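Local structure of peroxisomal membrane protein LPX1 (Saccharomyces cerevisiae, 2Y6U) at residues A[114-117]-A[118-121]; A[273-276]-A[277-281]; A[303-306]-A[307-311]; A[357-360]-A[361-364]. The protein hydrolyses ester bonds of lipids in the peroxisome, with acyl esterase, lipase and phospholipase A activity on an alpha/beta-hydrolase fold. One frame throughout, in Å; residues are numbered along the deposited sequence. Where two conformers were deposited one is given.

Contact 1: A[114-117]-A[118-121]; sequences WIDG and ARDV
Asp-116 and Arg-119, three residues apart on one helix, meet in a salt bridge of 2.7 Å between OD1 and NH2. The carboxylate oxygen offers the lone pair that faces away from its twin and lies in the plane of the guanidinium, although the two flat groups are turned 59° against each other. The arginine reaches back to this place by a sharp bend at chi3 (-91°), which folds its end over the preceding turn; there CG2 of Ile-115 covers one guanidinium face, 3.6 Å from NH1 of Arg-119. The other carboxylate oxygen and NH1 have partners too: Asp-116 OD2 accepts from the backbone N of Ala-20, and Arg-119 NH1 donates to the carbonyl of Leu-157 of the second subunit. The helix, 114-125, belongs to the alpha/beta-hydrolase fold and packs on helix 146-157, with Ala-118 resting on Ala-153 and Val-121 on Cys-154. A lysine in place of Arg-119 would probably be unable to serve both Asp-116 and the neighbouring subunit's carbonyl, leaving one of these acceptors without its mate. Asp-120 looks instead to the N-terminal region, where Ser-16 bonds to OD1 and Arg-19 forms a salt bridge with OD2. Along the backbone, the amides of Ala-118, Arg-119, Asp-120 and Val-121 donate to the carbonyls four residues earlier; Ala-118 N lies 2.9 Å from Trp-114 O, and Val-121 N lies 3.1 Å from Gly-117 O. The Trp-114 carbonyl also accepts from Gln-150 NE2, a side-chain bond to helix 146-157.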
ATOM      1  N   TRP A 114      -9.552  -4.711   8.296  1.00 20.12           N
ATOM      2  CA  TRP A 114     -10.217  -4.245   7.071  1.00 20.75           C
ATOM      3  C   TRP A 114      -9.205  -3.545   6.163  1.00 20.34           C
ATOM      4  O   TRP A 114      -9.464  -3.459   4.944  1.00 22.24           O
ATOM      5  CB  TRP A 114     -11.349  -3.280   7.399  1.00 22.46           C
ATOM      6  CG  TRP A 114     -12.504  -3.854   8.113  1.00 21.86           C
ATOM      7  CD1 TRP A 114     -12.669  -5.162   8.529  1.00 24.88           C
ATOM      8  CD2 TRP A 114     -13.680  -3.183   8.434  1.00 23.50           C
ATOM      9  NE1 TRP A 114     -13.852  -5.294   9.204  1.00 25.44           N
ATOM     10  CE2 TRP A 114     -14.547  -4.132   9.083  1.00 25.47           C
ATOM     11  CE3 TRP A 114     -14.123  -1.866   8.279  1.00 23.46           C
ATOM     12  CZ2 TRP A 114     -15.783  -3.779   9.566  1.00 26.80           C
ATOM     13  CZ3 TRP A 114     -15.368  -1.538   8.657  1.00 28.23           C
ATOM     14  CH2 TRP A 114     -16.197  -2.484   9.392  1.00 29.71           C
ATOM     15  N   ILE A 115      -8.094  -3.040   6.735  1.00 21.20           N
ATOM     16  CA  ILE A 115      -7.030  -2.405   5.946  1.00 20.81           C
ATOM     17  C   ILE A 115      -6.296  -3.461   5.080  1.00 21.55           C
ATOM     18  O   ILE A 115      -5.961  -3.209   3.919  1.00 20.85           O
ATOM     19  CB  ILE A 115      -6.105  -1.567   6.734  1.00 20.79           C
ATOM     20  CG1 ILE A 115      -6.856  -0.451   7.519  1.00 22.34           C
ATOM     21  CG2 ILE A 115      -5.030  -0.893   5.756  1.00 19.61           C
ATOM     22  CD1 ILE A 115      -6.028   0.301   8.512  1.00 24.37           C
ATOM     23  N   ASP A 116      -6.043  -4.626   5.641  1.00 21.34           N
ATOM     24  CA  ASP A 116      -5.550  -5.804   4.844  1.00 21.57           C
ATOM     25  C   ASP A 116      -6.531  -6.057   3.678  1.00 20.92           C
ATOM     26  O   ASP A 116      -6.111  -6.283   2.536  1.00 20.79           O
ATOM     27  CB  ASP A 116      -5.468  -7.063   5.669  1.00 22.69           C
ATOM     28  CG  ASP A 116      -4.404  -7.027   6.748  1.00 25.59           C
ATOM     29  OD1 ASP A 116      -3.651  -6.037   6.927  1.00 26.94           O
ATOM     30  OD2 ASP A 116      -4.370  -8.045   7.554  1.00 24.63           O
ATOM     31  N   GLY A 117      -7.823  -6.043   3.956  1.00 21.11           N
ATOM     32  CA  GLY A 117      -8.818  -6.211   2.921  1.00 19.84           C
ATOM     33  C   GLY A 117      -8.739  -5.087   1.826  1.00 21.12           C
ATOM     34  O   GLY A 117      -8.926  -5.353   0.659  1.00 22.24           O
ATOM     35  N   ALA A 118      -8.458  -3.831   2.224  1.00 20.07           N
ATOM     36  CA  ALA A 118      -8.178  -2.786   1.256  1.00 19.68           C
ATOM     37  C   ALA A 118      -6.941  -3.034   0.448  1.00 19.28           C
ATOM     38  O   ALA A 118      -6.942  -2.824  -0.814  1.00 18.57           O
ATOM     39  CB  ALA A 118      -8.154  -1.357   1.909  1.00 18.31           C
ATOM     40  N   ARG A 119      -5.886  -3.530   1.069  1.00 18.30           N
ATOM     41  CA  ARG A 119      -4.759  -3.996   0.292  1.00 19.53           C
ATOM     42  C   ARG A 119      -5.129  -5.094  -0.779  1.00 19.10           C
ATOM     43  O   ARG A 119      -4.518  -5.128  -1.881  1.00 21.07           O
ATOM     44  CB  ARG A 119      -3.542  -4.438   1.171  1.00 21.30           C
ATOM     45  CG  ARG A 119      -2.850  -3.298   1.929  1.00 22.70           C
ATOM     46  CD  ARG A 119      -1.466  -3.523   2.610  1.00 22.26           C
ATOM     47  NE  ARG A 119      -1.876  -3.939   3.930  1.00 32.67           N
ATOM     48  CZ  ARG A 119      -1.990  -3.199   4.998  1.00 33.27           C
ATOM     49  NH1 ARG A 119      -1.676  -1.994   5.060  1.00 36.37           N
ATOM     50  NH2 ARG A 119      -2.559  -3.724   6.016  1.00 38.62           N
ATOM     51  N   ASP A 120      -6.037  -5.971  -0.434  1.00 20.61           N
ATOM     52  CA  ASP A 120      -6.513  -6.999  -1.382  1.00 20.51           C
ATOM     53  C   ASP A 120      -7.213  -6.360  -2.600  1.00 20.77           C
ATOM     54  O   ASP A 120      -6.969  -6.731  -3.754  1.00 20.82           O
ATOM     55  CB  ASP A 120      -7.495  -7.916  -0.657  1.00 21.01           C
ATOM     56  CG  ASP A 120      -6.789  -8.773   0.429  1.00 20.38           C
ATOM     57  OD1 ASP A 120      -5.553  -8.964   0.344  1.00 23.99           O
ATOM     58  OD2 ASP A 120      -7.501  -9.188   1.373  1.00 24.01           O
ATOM     59  N   VAL A 121      -8.034  -5.340  -2.301  1.00 21.40           N
ATOM     60  CA  VAL A 121      -8.754  -4.614  -3.296  1.00 20.63           C
ATOM     61  C   VAL A 121      -7.753  -3.987  -4.214  1.00 22.23           C
ATOM     62  O   VAL A 121      -7.909  -4.011  -5.461  1.00 21.11           O
ATOM     63  CB  VAL A 121      -9.690  -3.597  -2.715  1.00 20.37           C
ATOM     64  CG1 VAL A 121     -10.306  -2.700  -3.880  1.00 20.47           C
ATOM     65  CG2 VAL A 121     -10.905  -4.318  -1.931  1.00 18.76           C
TER

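Contact 2: A[273-276]-A[277-281]; sequences APFL and ISNVK
ND2 of Asn-279 sits over one face of the Phe-275 ring, 3.6 Å above its plane and close to its centre. Ring and amide planes are 56° apart, so the groups do not stack flat; the nitrogen alone sits against the pi cloud. Phe-275 presents this face because its CG is anti to the backbone N (chi1 177°), which lays the ring alongside the following turn. The same ND2 donates to the carbonyl O of Phe-275 at 2.8 Å, in a bent bond (135°) whose acceptor is tilted out of the amide plane. One nitrogen thus touches both the ring and the backbone of a single residue. Elsewhere on the helix the contacts are apolar: CB of Ala-273 meets CD1 of Ile-277 at 4.1 Å, and CG of Leu-276 approaches CG2 of Val-280 at 4.2 Å. Leu-276 turns to helix 146-157, while Ile-277 and Val-280 meet Phe-305. Asn-279 OD1 accepts from ND2 of Asn-279 of the second subunit, whose Phe-282 meets the Phe-275 ring edge-to-face. Here a short helix of the alpha/beta-hydrolase fold, nearing its C-terminal end, forms part of a dimer interface.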
ATOM      1  N   ALA A 273      -9.228   1.010  12.869  1.00 25.18           N
ATOM      2  CA  ALA A 273      -9.972   2.183  12.545  1.00 25.39           C
ATOM      3  C   ALA A 273      -9.103   3.493  12.836  1.00 23.92           C
ATOM      4  O   ALA A 273      -9.257   4.392  12.083  1.00 25.80           O
ATOM      5  CB  ALA A 273     -11.377   2.269  13.326  1.00 26.21           C
ATOM      6  N   PRO A 274      -8.298   3.568  13.884  1.00 23.69           N
ATOM      7  CA  PRO A 274      -7.610   4.843  14.150  1.00 25.59           C
ATOM      8  C   PRO A 274      -6.733   5.290  12.984  1.00 24.80           C
ATOM      9  O   PRO A 274      -6.676   6.466  12.669  1.00 23.28           O
ATOM     10  CB  PRO A 274      -6.777   4.529  15.374  1.00 26.46           C
ATOM     11  CG  PRO A 274      -7.779   3.616  16.203  1.00 30.70           C
ATOM     12  CD  PRO A 274      -8.153   2.701  15.082  1.00 27.92           C
ATOM     13  N   PHE A 275      -6.109   4.324  12.349  1.00 22.32           N
ATOM     14  CA  PHE A 275      -5.242   4.605  11.184  1.00 23.45           C
ATOM     15  C   PHE A 275      -6.028   5.262  10.043  1.00 22.17           C
ATOM     16  O   PHE A 275      -5.648   6.282   9.499  1.00 23.83           O
ATOM     17  CB  PHE A 275      -4.593   3.326  10.695  1.00 23.18           C
ATOM     18  CG  PHE A 275      -3.730   3.562   9.435  1.00 23.00           C
ATOM     19  CD1 PHE A 275      -2.458   4.043   9.553  1.00 26.98           C
ATOM     20  CD2 PHE A 275      -4.269   3.444   8.210  1.00 24.28           C
ATOM     21  CE1 PHE A 275      -1.678   4.277   8.393  1.00 27.25           C
ATOM     22  CE2 PHE A 275      -3.491   3.649   7.068  1.00 26.62           C
ATOM     23  CZ  PHE A 275      -2.214   4.059   7.177  1.00 24.41           C
ATOM     24  N   LEU A 276      -7.220   4.741   9.760  1.00 20.64           N
ATOM     25  CA  LEU A 276      -8.106   5.285   8.735  1.00 21.57           C
ATOM     26  C   LEU A 276      -8.613   6.665   9.125  1.00 21.50           C
ATOM     27  O   LEU A 276      -8.461   7.627   8.350  1.00 22.96           O
ATOM     28  CB  LEU A 276      -9.233   4.316   8.334  1.00 23.35           C
ATOM     29  CG  LEU A 276     -10.003   5.109   7.238  1.00 29.44           C
ATOM     30  CD1 LEU A 276      -9.124   5.177   5.898  1.00 23.75           C
ATOM     31  CD2 LEU A 276     -11.403   4.946   7.078  1.00 31.18           C
ATOM     32  N   ILE A 277      -9.079   6.820  10.374  1.00 21.83           N
ATOM     33  CA  ILE A 277      -9.583   8.018  10.884  1.00 22.19           C
ATOM     34  C   ILE A 277      -8.556   9.106  10.776  1.00 24.60           C
ATOM     35  O   ILE A 277      -8.897  10.260  10.394  1.00 25.35           O
ATOM     36  CB  ILE A 277     -10.106   7.869  12.326  1.00 22.61           C
ATOM     37  CG1 ILE A 277     -11.341   6.897  12.329  1.00 25.05           C
ATOM     38  CG2 ILE A 277     -10.378   9.207  13.047  1.00 25.97           C
ATOM     39  CD1 ILE A 277     -11.690   6.380  13.740  1.00 27.61           C
ATOM     40  N   SER A 278      -7.324   8.787  11.141  1.00 21.45           N
ATOM     41  CA  SER A 278      -6.252   9.781  11.115  1.00 23.41           C
ATOM     42  C   SER A 278      -5.880  10.299   9.648  1.00 21.57           C
ATOM     43  O   SER A 278      -5.177  11.340   9.499  1.00 23.55           O
ATOM     44  CB  SER A 278      -5.016   9.168  11.723  1.00 24.48           C
ATOM     45  OG  SER A 278      -3.997  10.158  11.859  1.00 25.18           O
ATOM     46  N   ASN A 279      -6.265   9.536   8.659  1.00 20.36           N
ATOM     47  CA  ASN A 279      -5.905   9.721   7.277  1.00 20.46           C
ATOM     48  C   ASN A 279      -6.983  10.159   6.328  1.00 20.97           C
ATOM     49  O   ASN A 279      -6.717  10.456   5.122  1.00 23.52           O
ATOM     50  CB  ASN A 279      -5.155   8.481   6.742  1.00 18.99           C
ATOM     51  CG  ASN A 279      -3.792   8.449   7.292  1.00 20.55           C
ATOM     52  OD1 ASN A 279      -3.043   9.431   7.101  1.00 23.09           O
ATOM     53  ND2 ASN A 279      -3.452   7.447   8.124  1.00 19.92           N
ATOM     54  N   VAL A 280      -8.224  10.223   6.790  1.00 21.63           N
ATOM     55  CA  VAL A 280      -9.313  10.728   5.936  1.00 20.44           C
ATOM     56  C   VAL A 280      -9.010  12.140   5.377  1.00 21.29           C
ATOM     57  O   VAL A 280      -9.346  12.430   4.216  1.00 23.22           O
ATOM     58  CB  VAL A 280     -10.662  10.672   6.700  1.00 21.17           C
ATOM     59  CG1 VAL A 280     -11.786  11.329   5.814  1.00 22.41           C
ATOM     60  CG2 VAL A 280     -11.045   9.203   6.877  1.00 20.03           C
ATOM     61  N   LYS A 281      -8.293  12.913   6.130  1.00 21.92           N
ATOM     62  CA  LYS A 281      -7.858  14.227   5.714  1.00 25.62           C
ATOM     63  C   LYS A 281      -6.994  14.224   4.408  1.00 26.90           C
ATOM     64  O   LYS A 281      -6.912  15.280   3.763  1.00 27.03           O
ATOM     65  CB  LYS A 281      -7.155  14.997   6.810  1.00 25.99           C
ATOM     66  CG  LYS A 281      -5.796  14.420   7.260  1.00 26.63           C
ATOM     67  CD  LYS A 281      -5.119  15.108   8.419  1.00 30.51           C
ATOM     68  CE  LYS A 281      -3.773  14.462   8.683  1.00 29.40           C
ATOM     69  NZ  LYS A 281      -3.141  14.950   9.911  1.00 27.98           N
TER

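Contact 3: A[303-306]-A[307-311]; sequences QLFL and QKTLQ
With chi1 of Phe-305 at 167°, the ring lies along the next turn of the helix, and with chi1 of Thr-309 at -51°, OG1 lies beside its own backbone N, where it meets the face of the Phe-305 ring. The hydroxyl stands 3.3 Å above the plane of the Phe-305 ring, displaced from the centre toward the rim, and CB of Thr-309 makes a CH-pi contact 4.3 Å from the ring centroid. OG1 of Thr-309 also donates to the carbonyl O of Phe-305 at 2.7 Å. Helix 300-309 of the alpha/beta-hydrolase fold ends here. Leu-310 has left helical geometry, yet its N still donates to Leu-306 O at 3.0 Å, an oxygen that also takes the N-H of Thr-309 from above the carbonyl plane. CD1 of Leu-310 packs on CB of Leu-306 at 4.1 Å, on the flank turned to strand 286-292. A water joins Gln-303 NE2, 2.8 Å away, to Gln-307 OE1. The chemistry implies a last turn held by side chain as well as backbone: a carbonyl near the helix end gains a hydroxyl donor, and the aromatic face probably shields that bond from one side.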
ATOM      1  N   GLN A 303     -21.099   9.917  10.576  1.00 30.65           N
ATOM      2  CA  GLN A 303     -21.395  10.817   9.493  1.00 29.83           C
ATOM      3  C   GLN A 303     -20.773  12.187   9.588  1.00 30.89           C
ATOM      4  O   GLN A 303     -20.240  12.712   8.570  1.00 32.15           O
ATOM      5  CB  GLN A 303     -22.954  10.946   9.358  1.00 32.32           C
ATOM      6  CG  GLN A 303     -23.350  11.734   8.159  1.00 32.21           C
ATOM      7  CD  GLN A 303     -24.845  11.979   8.083  1.00 33.11           C
ATOM      8  OE1 GLN A 303     -25.650  11.112   8.480  1.00 29.49           O
ATOM      9  NE2 GLN A 303     -25.220  13.186   7.732  1.00 28.44           N
ATOM     10  N   LEU A 304     -20.804  12.807  10.761  1.00 30.79           N
ATOM     11  CA  LEU A 304     -20.309  14.149  10.892  1.00 31.67           C
ATOM     12  C   LEU A 304     -18.784  14.234  10.716  1.00 30.37           C
ATOM     13  O   LEU A 304     -18.233  15.279  10.265  1.00 29.14           O
ATOM     14  CB  LEU A 304     -20.742  14.769  12.204  1.00 33.56           C
ATOM     15  CG  LEU A 304     -22.319  14.807  12.327  1.00 41.04           C
ATOM     16  CD1 LEU A 304     -22.638  15.506  13.486  1.00 43.76           C
ATOM     17  CD2 LEU A 304     -23.140  15.296  11.113  1.00 44.52           C
ATOM     18  N   PHE A 305     -18.114  13.175  11.102  1.00 28.09           N
ATOM     19  CA  PHE A 305     -16.659  13.143  10.957  1.00 27.06           C
ATOM     20  C   PHE A 305     -16.292  13.206   9.433  1.00 24.90           C
ATOM     21  O   PHE A 305     -15.396  13.915   9.064  1.00 24.32           O
ATOM     22  CB  PHE A 305     -16.064  11.912  11.615  1.00 29.20           C
ATOM     23  CG  PHE A 305     -14.620  11.679  11.228  1.00 27.72           C
ATOM     24  CD1 PHE A 305     -13.618  12.446  11.812  1.00 34.48           C
ATOM     25  CD2 PHE A 305     -14.307  10.729  10.294  1.00 32.27           C
ATOM     26  CE1 PHE A 305     -12.295  12.246  11.426  1.00 36.23           C
ATOM     27  CE2 PHE A 305     -13.033  10.551   9.934  1.00 31.77           C
ATOM     28  CZ  PHE A 305     -12.054  11.300  10.443  1.00 30.82           C
ATOM     29  N   LEU A 306     -16.998  12.456   8.618  1.00 24.07           N
ATOM     30  CA  LEU A 306     -16.765  12.419   7.218  1.00 25.27           C
ATOM     31  C   LEU A 306     -17.034  13.732   6.543  1.00 24.91           C
ATOM     32  O   LEU A 306     -16.218  14.268   5.804  1.00 23.09           O
ATOM     33  CB  LEU A 306     -17.499  11.300   6.557  1.00 24.02           C
ATOM     34  CG  LEU A 306     -17.009   9.946   6.987  1.00 24.59           C
ATOM     35  CD1 LEU A 306     -17.894   8.927   6.316  1.00 28.42           C
ATOM     36  CD2 LEU A 306     -15.505   9.633   6.692  1.00 22.73           C
ATOM     37  N   GLN A 307     -18.130  14.365   6.943  1.00 25.20           N
ATOM     38  CA  GLN A 307     -18.428  15.674   6.450  1.00 26.52           C
ATOM     39  C   GLN A 307     -17.420  16.742   6.806  1.00 27.99           C
ATOM     40  O   GLN A 307     -17.250  17.695   6.081  1.00 29.35           O
ATOM     41  CB  GLN A 307     -19.878  16.068   6.903  1.00 28.23           C
ATOM     42  CG  GLN A 307     -20.069  17.298   7.484  1.00 31.70           C
ATOM     43  CD  GLN A 307     -21.516  17.535   7.988  1.00 32.52           C
ATOM     44  OE1 GLN A 307     -22.426  16.760   7.686  1.00 32.95           O
ATOM     45  NE2 GLN A 307     -21.671  18.518   8.840  1.00 28.07           N
ATOM     46  N   LYS A 308     -16.865  16.688   8.004  1.00 27.85           N
ATOM     47  CA  LYS A 308     -15.939  17.668   8.453  0.50 30.07           C
ATOM     48  C   LYS A 308     -14.534  17.427   7.870  1.00 29.68           C
ATOM     49  O   LYS A 308     -13.685  18.304   7.908  1.00 30.93           O
ATOM     50  CB  LYS A 308     -15.870  17.635   9.987  0.50 32.28           C
ATOM     51  CG  LYS A 308     -17.084  18.244  10.640  0.50 34.57           C
ATOM     52  CD  LYS A 308     -17.225  17.909  12.119  0.50 38.41           C
ATOM     53  CE  LYS A 308     -18.431  18.656  12.752  0.50 43.42           C
ATOM     54  NZ  LYS A 308     -18.875  17.998  14.018  0.50 46.63           N
ATOM     55  N   THR A 309     -14.295  16.229   7.391  1.00 26.28           N
ATOM     56  CA  THR A 309     -12.931  15.833   7.121  1.00 28.64           C
ATOM     57  C   THR A 309     -12.562  15.653   5.622  1.00 27.90           C
ATOM     58  O   THR A 309     -11.390  15.880   5.223  1.00 30.42           O
ATOM     59  CB  THR A 309     -12.542  14.574   7.980  1.00 27.08           C
ATOM     60  OG1 THR A 309     -12.856  14.811   9.358  1.00 26.35           O
ATOM     61  CG2 THR A 309     -10.993  14.343   7.924  1.00 29.25           C
ATOM     62  N   LEU A 310     -13.538  15.281   4.853  1.00 25.18           N
ATOM     63  CA  LEU A 310     -13.411  15.109   3.407  1.00 25.73           C
ATOM     64  C   LEU A 310     -13.543  16.481   2.747  1.00 28.86           C
ATOM     65  O   LEU A 310     -14.588  17.141   2.876  1.00 28.11           O
ATOM     66  CB  LEU A 310     -14.427  14.115   2.951  1.00 24.17           C
ATOM     67  CG  LEU A 310     -14.223  12.644   3.256  1.00 23.24           C
ATOM     68  CD1 LEU A 310     -15.509  11.829   3.023  1.00 20.80           C
ATOM     69  CD2 LEU A 310     -13.013  12.164   2.399  1.00 25.29           C
ATOM     70  N   GLN A 311     -12.485  16.915   2.035  1.00 27.67           N
ATOM     71  CA  GLN A 311     -12.473  18.259   1.439  1.00 32.32           C
ATOM     72  C   GLN A 311     -13.489  18.393   0.329  1.00 31.19           C
ATOM     73  O   GLN A 311     -13.968  19.457   0.107  1.00 33.03           O
ATOM     74  CB  GLN A 311     -11.102  18.601   0.827  1.00 35.04           C
ATOM     75  CG  GLN A 311     -10.037  19.006   1.778  1.00 46.24           C
ATOM     76  CD  GLN A 311      -8.554  18.987   1.138  1.00 56.13           C
ATOM     77  OE1 GLN A 311      -8.198  18.214   0.159  1.00 53.66           O
ATOM     78  NE2 GLN A 311      -7.704  19.798   1.746  1.00 55.91           N
TER
HETATM   79  O   HOH W   1     -23.086  14.503   6.461  1.00 33.71           O

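Contact 4: A[357-360]-A[361-364]; sequences QLTL and EERA
Arg-363 runs back to Leu-358 along the first turn of helix 360-378, the extended C-terminal helix involved in dimer contacts, its chain straight from CG to NE. Its CB lies 3.5 Å from Thr-359 O, the carbonyl that accepts the arginine's backbone N. CG packs on CB of Leu-358 at 3.8 Å, and CD lies 3.5 Å from Thr-359 O and 3.7 Å from Leu-358 O. NE donates to Leu-358 O at 3.3 Å; this oxygen lies near the guanidinium plane, while NE stands above the carbonyl plane. At the tip, NH2 shares a water with Leu-358 N and salt-bridges Asp-29 of the second subunit, while NH1 bonds to the carbonyl of that chain's Gly-106. Replacement of Arg-363 by an alanine would probably leave that aspartate without its ionic mate and let the segment before the helix move more freely. Thr-359 and Glu-362 close the start of the helix in a capping box: Glu-362 N donates to Thr-359 OG1 at 3.1 Å, and Thr-359 N to Glu-362 OE1 at 2.9 Å. Side chains satisfy amides at the helix start, where a negative carboxylate probably suits the helix dipole, while the arginine carries charge to the other subunit.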
ATOM      1  N   GLN A 357       3.809   7.352 -29.827  1.00 66.27           N
ATOM      2  CA  GLN A 357       4.759   6.778 -30.728  1.00 65.96           C
ATOM      3  C   GLN A 357       6.013   7.694 -30.716  1.00 61.03           C
ATOM      4  O   GLN A 357       6.312   8.380 -31.708  1.00 60.83           O
ATOM      5  CB  GLN A 357       4.088   6.705 -32.125  1.00 71.74           C
ATOM      6  CG  GLN A 357       3.526   8.100 -32.771  1.00 76.37           C
ATOM      7  CD  GLN A 357       2.365   8.855 -31.985  1.00 81.95           C
ATOM      8  OE1 GLN A 357       1.188   8.731 -32.339  1.00 91.30           O
ATOM      9  NE2 GLN A 357       2.720   9.658 -30.973  1.00 77.07           N
ATOM     10  N   LEU A 358       6.722   7.756 -29.581  1.00 56.31           N
ATOM     11  CA  LEU A 358       7.911   8.625 -29.492  1.00 52.95           C
ATOM     12  C   LEU A 358       9.194   7.836 -29.384  1.00 51.56           C
ATOM     13  O   LEU A 358       9.335   6.955 -28.489  1.00 54.03           O
ATOM     14  CB  LEU A 358       7.840   9.537 -28.285  1.00 50.03           C
ATOM     15  CG  LEU A 358       6.557  10.345 -28.163  1.00 53.19           C
ATOM     16  CD1 LEU A 358       6.440  10.836 -26.740  1.00 50.86           C
ATOM     17  CD2 LEU A 358       6.549  11.501 -29.215  1.00 52.44           C
ATOM     18  N   THR A 359      10.182   8.251 -30.161  1.00 48.81           N
ATOM     19  CA  THR A 359      11.530   7.725 -30.027  1.00 47.40           C
ATOM     20  C   THR A 359      12.214   8.204 -28.749  1.00 45.11           C
ATOM     21  O   THR A 359      11.776   9.136 -28.095  1.00 43.04           O
ATOM     22  CB  THR A 359      12.384   8.151 -31.212  1.00 49.98           C
ATOM     23  OG1 THR A 359      12.548   9.574 -31.140  1.00 44.49           O
ATOM     24  CG2 THR A 359      11.694   7.713 -32.585  1.00 51.77           C
ATOM     25  N   LEU A 360      13.290   7.532 -28.381  1.00 45.75           N
ATOM     26  CA  LEU A 360      14.089   7.896 -27.228  1.00 45.12           C
ATOM     27  C   LEU A 360      14.539   9.386 -27.356  1.00 43.54           C
ATOM     28  O   LEU A 360      14.633  10.110 -26.396  1.00 41.90           O
ATOM     29  CB  LEU A 360      15.308   6.964 -27.166  1.00 47.53           C
ATOM     30  CG  LEU A 360      15.945   6.305 -25.952  1.00 54.09           C
ATOM     31  CD1 LEU A 360      14.971   6.110 -24.721  1.00 50.80           C
ATOM     32  CD2 LEU A 360      16.608   4.910 -26.331  1.00 58.23           C
ATOM     33  N   GLU A 361      14.889   9.809 -28.555  1.00 44.84           N
ATOM     34  CA  GLU A 361      15.395  11.155 -28.756  1.00 44.46           C
ATOM     35  C   GLU A 361      14.257  12.182 -28.578  1.00 41.44           C
ATOM     36  O   GLU A 361      14.443  13.219 -27.992  1.00 40.94           O
ATOM     37  CB  GLU A 361      16.077  11.235 -30.138  1.00 49.09           C
ATOM     38  CG  GLU A 361      17.324  10.287 -30.179  1.00 54.95           C
ATOM     39  CD  GLU A 361      16.981   8.767 -30.510  1.00 59.93           C
ATOM     40  OE1 GLU A 361      15.805   8.415 -30.869  1.00 53.96           O
ATOM     41  OE2 GLU A 361      17.917   7.921 -30.403  1.00 65.26           O
ATOM     42  N   GLU A 362      13.082  11.865 -29.077  1.00 41.30           N
ATOM     43  CA  GLU A 362      11.925  12.714 -28.904  1.00 40.39           C
ATOM     44  C   GLU A 362      11.582  12.801 -27.416  1.00 36.86           C
ATOM     45  O   GLU A 362      11.319  13.878 -26.891  1.00 36.34           O
ATOM     46  CB  GLU A 362      10.756  12.148 -29.662  1.00 42.02           C
ATOM     47  CG  GLU A 362      10.869  12.466 -31.192  1.00 45.33           C
ATOM     48  CD  GLU A 362       9.854  11.752 -31.981  1.00 48.48           C
ATOM     49  OE1 GLU A 362       9.496  10.632 -31.627  1.00 48.01           O
ATOM     50  OE2 GLU A 362       9.393  12.286 -32.985  1.00 54.39           O
ATOM     51  N   ARG A 363      11.660  11.667 -26.754  1.00 34.90           N
ATOM     52  CA  ARG A 363      11.448  11.635 -25.297  1.00 33.95           C
ATOM     53  C   ARG A 363      12.439  12.517 -24.554  1.00 33.01           C
ATOM     54  O   ARG A 363      12.053  13.179 -23.601  1.00 34.68           O
ATOM     55  CB  ARG A 363      11.398  10.211 -24.801  1.00 32.99           C
ATOM     56  CG  ARG A 363      10.177   9.497 -25.313  1.00 32.92           C
ATOM     57  CD  ARG A 363      10.285   7.977 -25.108  1.00 32.29           C
ATOM     58  NE  ARG A 363       9.014   7.271 -25.234  1.00 36.10           N
ATOM     59  CZ  ARG A 363       8.045   7.234 -24.323  1.00 36.53           C
ATOM     60  NH1 ARG A 363       8.223   7.768 -23.144  1.00 37.60           N
ATOM     61  NH2 ARG A 363       6.925   6.600 -24.581  1.00 38.03           N
ATOM     62  N   ALA A 364      13.676  12.574 -25.012  1.00 34.92           N
ATOM     63  CA  ALA A 364      14.714  13.393 -24.423  1.00 34.73           C
ATOM     64  C   ALA A 364      14.404  14.900 -24.505  1.00 36.00           C
ATOM     65  O   ALA A 364      14.541  15.622 -23.508  1.00 36.06           O
ATOM     66  CB  ALA A 364      16.083  13.075 -25.033  1.00 35.41           C
TER
HETATM   67  O   HOH W   2       6.473   6.093 -27.383  0.50 97.86           O

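Contact 1 is the buried member, contacts 2 and 3 are partly buried, and contact 4 lies on the surface, its centre about 40 Å from that of the chain. The first three belong to the alpha/beta-hydrolase fold, and contact 2 touches both others: Ile-115 CD1 lies 3.6 Å from Phe-275 CD2, and Val-280 packs on Thr-309 and Leu-310. Contacts 2 and 3 share an aromatic face covered by a polar group four residues later, amide in one, hydroxyl in the other. Contacts 1 and 4 each use an arginine that reaches the second subunit; its salt bridge lies within the helix in contact 1 and crosses to that subunit in contact 4. Contact 2 reaches it too; contact 3 does not.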